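Local coordinates for disease resistance protein RRS1 (Arabidopsis thaliana, PDB 5W3X), which binds W-box DNA through its WRKY domain, the part modelled here, and acts in plant resistance to fungal and bacterial pathogens, at residues Asp29-Arg41 and Ala52-Asn64. Numbering follows the deposited sequence.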
loop_
_atom_site.group_PDB
_atom_site.type_symbol
_atom_site.label_atom_id
_atom_site.label_comp_id
_atom_site.label_asym_id
_atom_site.label_seq_id
_atom_site.Cartn_x
_atom_site.Cartn_y
_atom_site.Cartn_z
ATOM N N ASP B 29 -10.718 -1.981 -5.227
ATOM C CA ASP B 29 -11.253 -1.583 -6.522
ATOM C C ASP B 29 -10.312 -2.033 -7.624
ATOM O O ASP B 29 -9.110 -2.212 -7.396
ATOM C CB ASP B 29 -11.486 -0.075 -6.573
ATOM C CG ASP B 29 -12.754 0.343 -5.830
ATOM O OD1 ASP B 29 -13.760 -0.398 -5.905
ATOM O OD2 ASP B 29 -12.738 1.397 -5.157
ATOM N N ILE B 30 -10.876 -2.230 -8.812
ATOM C CA ILE B 30 -10.153 -2.785 -9.942
ATOM C C ILE B 30 -10.288 -1.892 -11.195
ATOM O O ILE B 30 -11.372 -1.372 -11.483
ATOM C CB ILE B 30 -10.662 -4.199 -10.264
ATOM C CG1 ILE B 30 -10.445 -5.121 -9.064
ATOM C CG2 ILE B 30 -9.939 -4.773 -11.483
ATOM C CD1 ILE B 30 -8.962 -5.409 -8.784
ATOM N N LEU B 31 -9.173 -1.703 -11.902
ATOM C CA LEU B 31 -9.144 -1.043 -13.204
ATOM C C LEU B 31 -10.313 -1.474 -14.072
ATOM O O LEU B 31 -10.522 -2.664 -14.283
ATOM C CB LEU B 31 -7.838 -1.369 -13.932
ATOM C CG LEU B 31 -7.187 -0.391 -14.919
ATOM C CD1 LEU B 31 -6.385 -1.158 -15.992
ATOM C CD2 LEU B 31 -8.160 0.578 -15.548
ATOM N N GLY B 32 -11.074 -0.500 -14.560
ATOM C CA GLY B 32 -12.106 -0.752 -15.551
ATOM C C GLY B 32 -13.398 -1.338 -15.010
ATOM O O GLY B 32 -14.323 -1.608 -15.777
ATOM N N SER B 33 -13.485 -1.528 -13.698
ATOM C CA SER B 33 -14.674 -2.151 -13.124
ATOM C C SER B 33 -15.402 -1.246 -12.142
ATOM O O SER B 33 -14.788 -0.484 -11.400
ATOM C CB SER B 33 -14.308 -3.471 -12.433
ATOM O OG SER B 33 -15.467 -4.103 -11.914
ATOM N N ARG B 34 -16.723 -1.363 -12.122
ATOM C CA ARG B 34 -17.538 -0.596 -11.197
ATOM C C ARG B 34 -17.570 -1.310 -9.850
ATOM O O ARG B 34 -17.867 -0.705 -8.823
ATOM C CB ARG B 34 -18.955 -0.402 -11.759
ATOM C CG ARG B 34 -19.017 0.671 -12.849
ATOM C CD ARG B 34 -20.119 0.470 -13.873
ATOM N NE ARG B 34 -21.426 0.197 -13.290
ATOM C CZ ARG B 34 -22.153 -0.877 -13.580
ATOM N NH1 ARG B 34 -21.694 -1.782 -14.438
ATOM N NH2 ARG B 34 -23.339 -1.050 -13.015
ATOM N N PHE B 35 -17.208 -2.588 -9.856
ATOM C CA PHE B 35 -17.320 -3.403 -8.655
ATOM C C PHE B 35 -15.966 -3.901 -8.157
ATOM O O PHE B 35 -15.122 -4.318 -8.949
ATOM C CB PHE B 35 -18.245 -4.585 -8.920
ATOM C CG PHE B 35 -19.603 -4.183 -9.408
ATOM C CD1 PHE B 35 -20.543 -3.684 -8.525
ATOM C CD2 PHE B 35 -19.936 -4.294 -10.747
ATOM C CE1 PHE B 35 -21.801 -3.305 -8.964
ATOM C CE2 PHE B 35 -21.194 -3.915 -11.198
ATOM C CZ PHE B 35 -22.126 -3.419 -10.305
ATOM N N PRO B 36 -15.770 -3.872 -6.831
ATOM C CA PRO B 36 -14.509 -4.272 -6.205
ATOM C C PRO B 36 -14.317 -5.777 -6.221
ATOM O O PRO B 36 -15.295 -6.524 -6.300
ATOM C CB PRO B 36 -14.658 -3.762 -4.771
ATOM C CG PRO B 36 -16.114 -3.832 -4.523
ATOM C CD PRO B 36 -16.766 -3.455 -5.831
ATOM N N ARG B 37 -13.065 -6.213 -6.158
ATOM C CA ARG B 37 -12.754 -7.630 -6.043
ATOM C C ARG B 37 -12.404 -8.005 -4.604
ATOM O O ARG B 37 -11.653 -7.294 -3.924
ATOM C CB ARG B 37 -11.606 -8.000 -6.977
ATOM C CG ARG B 37 -11.180 -9.456 -6.900
ATOM C CD ARG B 37 -10.178 -9.757 -8.003
ATOM N NE ARG B 37 -10.679 -9.279 -9.286
ATOM C CZ ARG B 37 -9.924 -9.095 -10.363
ATOM N NH1 ARG B 37 -10.476 -8.652 -11.485
ATOM N NH2 ARG B 37 -8.617 -9.333 -10.315
ATOM N N GLY B 38 -12.973 -9.113 -4.146
ATOM C CA GLY B 38 -12.678 -9.650 -2.829
ATOM C C GLY B 38 -11.775 -10.873 -2.916
ATOM O O GLY B 38 -11.961 -11.735 -3.781
ATOM N N TYR B 39 -10.787 -10.937 -2.031
ATOM C CA TYR B 39 -9.819 -12.034 -2.016
ATOM C C TYR B 39 -9.918 -12.782 -0.698
ATOM O O TYR B 39 -9.849 -12.158 0.372
ATOM C CB TYR B 39 -8.395 -11.519 -2.183
ATOM C CG TYR B 39 -8.145 -10.714 -3.448
ATOM C CD1 TYR B 39 -8.610 -9.418 -3.568
ATOM C CD2 TYR B 39 -7.393 -11.239 -4.492
ATOM C CE1 TYR B 39 -8.358 -8.655 -4.720
ATOM C CE2 TYR B 39 -7.144 -10.493 -5.651
ATOM C CZ TYR B 39 -7.619 -9.209 -5.753
ATOM O OH TYR B 39 -7.355 -8.489 -6.906
ATOM N N TYR B 40 -10.042 -14.105 -0.795
ATOM C CA TYR B 40 -10.194 -15.005 0.341
ATOM C C TYR B 40 -9.149 -16.109 0.259
ATOM O O TYR B 40 -8.691 -16.460 -0.830
ATOM C CB TYR B 40 -11.593 -15.636 0.372
ATOM C CG TYR B 40 -12.724 -14.647 0.431
ATOM C CD1 TYR B 40 -13.194 -14.041 -0.728
ATOM C CD2 TYR B 40 -13.335 -14.323 1.640
ATOM C CE1 TYR B 40 -14.224 -13.134 -0.692
ATOM C CE2 TYR B 40 -14.376 -13.410 1.683
ATOM C CZ TYR B 40 -14.812 -12.820 0.508
ATOM O OH TYR B 40 -15.841 -11.908 0.524
ATOM N N ARG B 41 -8.805 -16.666 1.417
ATOM C CA ARG B 41 -7.921 -17.828 1.531
ATOM C C ARG B 41 -8.581 -18.758 2.531
ATOM O O ARG B 41 -9.521 -18.333 3.201
ATOM C CB ARG B 41 -6.513 -17.397 1.955
ATOM C CG ARG B 41 -6.445 -16.505 3.210
ATOM C CD ARG B 41 -6.254 -17.324 4.497
ATOM N NE ARG B 41 -6.007 -16.475 5.659
ATOM C CZ ARG B 41 -6.258 -16.826 6.916
ATOM N NH1 ARG B 41 -6.791 -18.007 7.183
ATOM N NH2 ARG B 41 -5.993 -15.985 7.904
ATOM N N ALA B 52 -5.732 -23.322 -0.716
ATOM C CA ALA B 52 -6.924 -22.933 -1.455
ATOM C C ALA B 52 -7.268 -21.455 -1.254
ATOM O O ALA B 52 -7.367 -20.977 -0.125
ATOM C CB ALA B 52 -8.095 -23.811 -1.050
ATOM N N THR B 53 -7.418 -20.737 -2.362
ATOM C CA THR B 53 -7.848 -19.343 -2.343
ATOM C C THR B 53 -9.054 -19.139 -3.254
ATOM O O THR B 53 -9.328 -19.956 -4.134
ATOM C CB THR B 53 -6.729 -18.401 -2.796
ATOM O OG1 THR B 53 -6.413 -18.688 -4.159
ATOM C CG2 THR B 53 -5.482 -18.607 -1.954
ATOM N N LYS B 54 -9.781 -18.049 -3.053
ATOM C CA LYS B 54 -10.823 -17.699 -4.010
ATOM C C LYS B 54 -10.977 -16.194 -4.163
ATOM O O LYS B 54 -10.703 -15.427 -3.243
ATOM C CB LYS B 54 -12.158 -18.354 -3.631
ATOM C CG LYS B 54 -12.925 -17.737 -2.481
ATOM C CD LYS B 54 -14.326 -18.349 -2.419
ATOM C CE LYS B 54 -15.129 -17.847 -1.232
ATOM N NZ LYS B 54 -16.499 -18.440 -1.226
ATOM N N GLN B 55 -11.385 -15.799 -5.367
ATOM C CA GLN B 55 -11.601 -14.410 -5.733
ATOM C C GLN B 55 -13.035 -14.224 -6.175
ATOM O O GLN B 55 -13.565 -15.030 -6.939
ATOM C CB GLN B 55 -10.670 -14.002 -6.872
ATOM C CG GLN B 55 -9.627 -15.043 -7.195
ATOM C CD GLN B 55 -8.465 -14.940 -6.261
ATOM O OE1 GLN B 55 -8.032 -13.837 -5.939
ATOM N NE2 GLN B 55 -7.967 -16.074 -5.790
ATOM N N VAL B 56 -13.650 -13.150 -5.700
ATOM C CA VAL B 56 -15.060 -12.897 -5.939
ATOM C C VAL B 56 -15.257 -11.488 -6.473
ATOM O O VAL B 56 -14.801 -10.524 -5.859
ATOM C CB VAL B 56 -15.886 -13.059 -4.661
ATOM C CG1 VAL B 56 -17.337 -12.707 -4.931
ATOM C CG2 VAL B 56 -15.748 -14.477 -4.091
ATOM N N GLN B 57 -15.922 -11.366 -7.618
ATOM C CA GLN B 57 -16.166 -10.050 -8.195
ATOM C C GLN B 57 -17.472 -10.005 -8.974
ATOM O O GLN B 57 -17.666 -10.782 -9.908
ATOM C CB GLN B 57 -15.005 -9.640 -9.102
ATOM C CG GLN B 57 -15.166 -8.244 -9.690
ATOM C CD GLN B 57 -13.899 -7.732 -10.333
ATOM O OE1 GLN B 57 -12.932 -8.478 -10.510
ATOM N NE2 GLN B 57 -13.893 -6.450 -10.685
ATOM N N ARG B 58 -18.356 -9.092 -8.581
ATOM C CA ARG B 58 -19.615 -8.855 -9.284
ATOM C C ARG B 58 -19.320 -8.403 -10.713
ATOM O O ARG B 58 -18.459 -7.550 -10.932
ATOM C CB ARG B 58 -20.455 -7.821 -8.527
ATOM C CG ARG B 58 -21.758 -7.404 -9.203
ATOM C CD ARG B 58 -22.968 -7.603 -8.279
ATOM N NE ARG B 58 -22.679 -7.314 -6.875
ATOM C CZ ARG B 58 -23.414 -7.758 -5.856
ATOM N NH1 ARG B 58 -24.464 -8.535 -6.087
ATOM N NH2 ARG B 58 -23.091 -7.447 -4.604
ATOM N N SER B 59 -20.003 -8.999 -11.685
ATOM C CA SER B 59 -19.665 -8.780 -13.089
ATOM C C SER B 59 -19.952 -7.363 -13.559
ATOM O O SER B 59 -21.019 -6.810 -13.294
ATOM C CB SER B 59 -20.417 -9.760 -13.985
ATOM O OG SER B 59 -20.172 -9.463 -15.351
ATOM N N GLU B 60 -18.987 -6.790 -14.268
ATOM C CA GLU B 60 -19.122 -5.447 -14.818
ATOM C C GLU B 60 -20.264 -5.389 -15.827
ATOM O O GLU B 60 -21.193 -4.594 -15.682
ATOM C CB GLU B 60 -17.808 -5.002 -15.471
ATOM C CG GLU B 60 -17.896 -3.702 -16.247
ATOM C CD GLU B 60 -17.950 -2.476 -15.353
ATOM O OE1 GLU B 60 -18.004 -2.641 -14.115
ATOM O OE2 GLU B 60 -17.941 -1.347 -15.889
ATOM N N THR B 61 -20.187 -6.241 -16.845
ATOM C CA THR B 61 -21.155 -6.244 -17.939
ATOM C C THR B 61 -22.581 -6.579 -17.486
ATOM O O THR B 61 -23.524 -5.847 -17.787
ATOM C CB THR B 61 -20.731 -7.236 -19.040
ATOM O OG1 THR B 61 -20.557 -8.538 -18.470
ATOM C CG2 THR B 61 -19.418 -6.796 -19.673
ATOM N N ASP B 62 -22.736 -7.683 -16.763
ATOM C CA ASP B 62 -24.037 -8.066 -16.222
ATOM C C ASP B 62 -24.025 -7.983 -14.697
ATOM O O ASP B 62 -23.485 -8.862 -14.025
ATOM C CB ASP B 62 -24.414 -9.480 -16.674
ATOM N N SER B 63 -24.628 -6.930 -14.157
ATOM C CA SER B 63 -24.602 -6.666 -12.716
ATOM C C SER B 63 -25.254 -7.757 -11.865
ATOM O O SER B 63 -25.092 -7.786 -10.644
ATOM C CB SER B 63 -25.278 -5.325 -12.425
ATOM O OG SER B 63 -25.532 -5.177 -11.039
ATOM N N ASN B 64 -25.997 -8.647 -12.513
ATOM C CA ASN B 64 -26.690 -9.720 -11.812
ATOM C C ASN B 64 -25.783 -10.933 -11.587
ATOM O O ASN B 64 -26.008 -11.738 -10.682
ATOM C CB ASN B 64 -27.947 -10.128 -12.590
HETATM O O HOH W 1 -17.951 -6.999 -6.231
#
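R58 puts CB and CG over one face of the F35 ring: CG of R58 stands 3.8 Å from the ring centroid, almost on the normal, a CH-pi contact. The opposite face of the ring carries CB of R34, offset toward the rim. The guanidinium of R37 has CD1 of I30 over one face and takes Q57 at its edge. There NE and NH1 of R37 both donate to OE1 of Q57, at 2.7 and 2.6 Å, a side-on grip on one oxygen that lies in the guanidinium plane; the amide is turned 57° against that plane. Q57 reaches across because its CG is anti to the backbone N (chi1 -177°) and the chain stays extended beyond. Its NE2 then gives a weak bond to O of F35, an oxygen that also takes the hydroxyl of S33 on a lone pair. Further out, E60, poorly ordered, bends back at chi2, and its OE1 accepts from N of R34 at 2.7 Å.

A water bridges O of P36 and N of R58 where the loop before strand 37-42 draws away from the end of strand 53-58. Beyond it the backbones pair regularly, with G38 bonded both ways to V56 and Y40 to K54. On the face of Y40, K54 and V56, CE1 of Y40 touches CG2 of V56 at 4.0 Å, while the ammonium of K54 goes to D18 and E16. These are the two central strands, 37-42 and 53-58, of the four-stranded antiparallel sheet of the WRKY DNA-binding domain, whose zinc ion, held by C42, C50, H74 and H76, lies near A52.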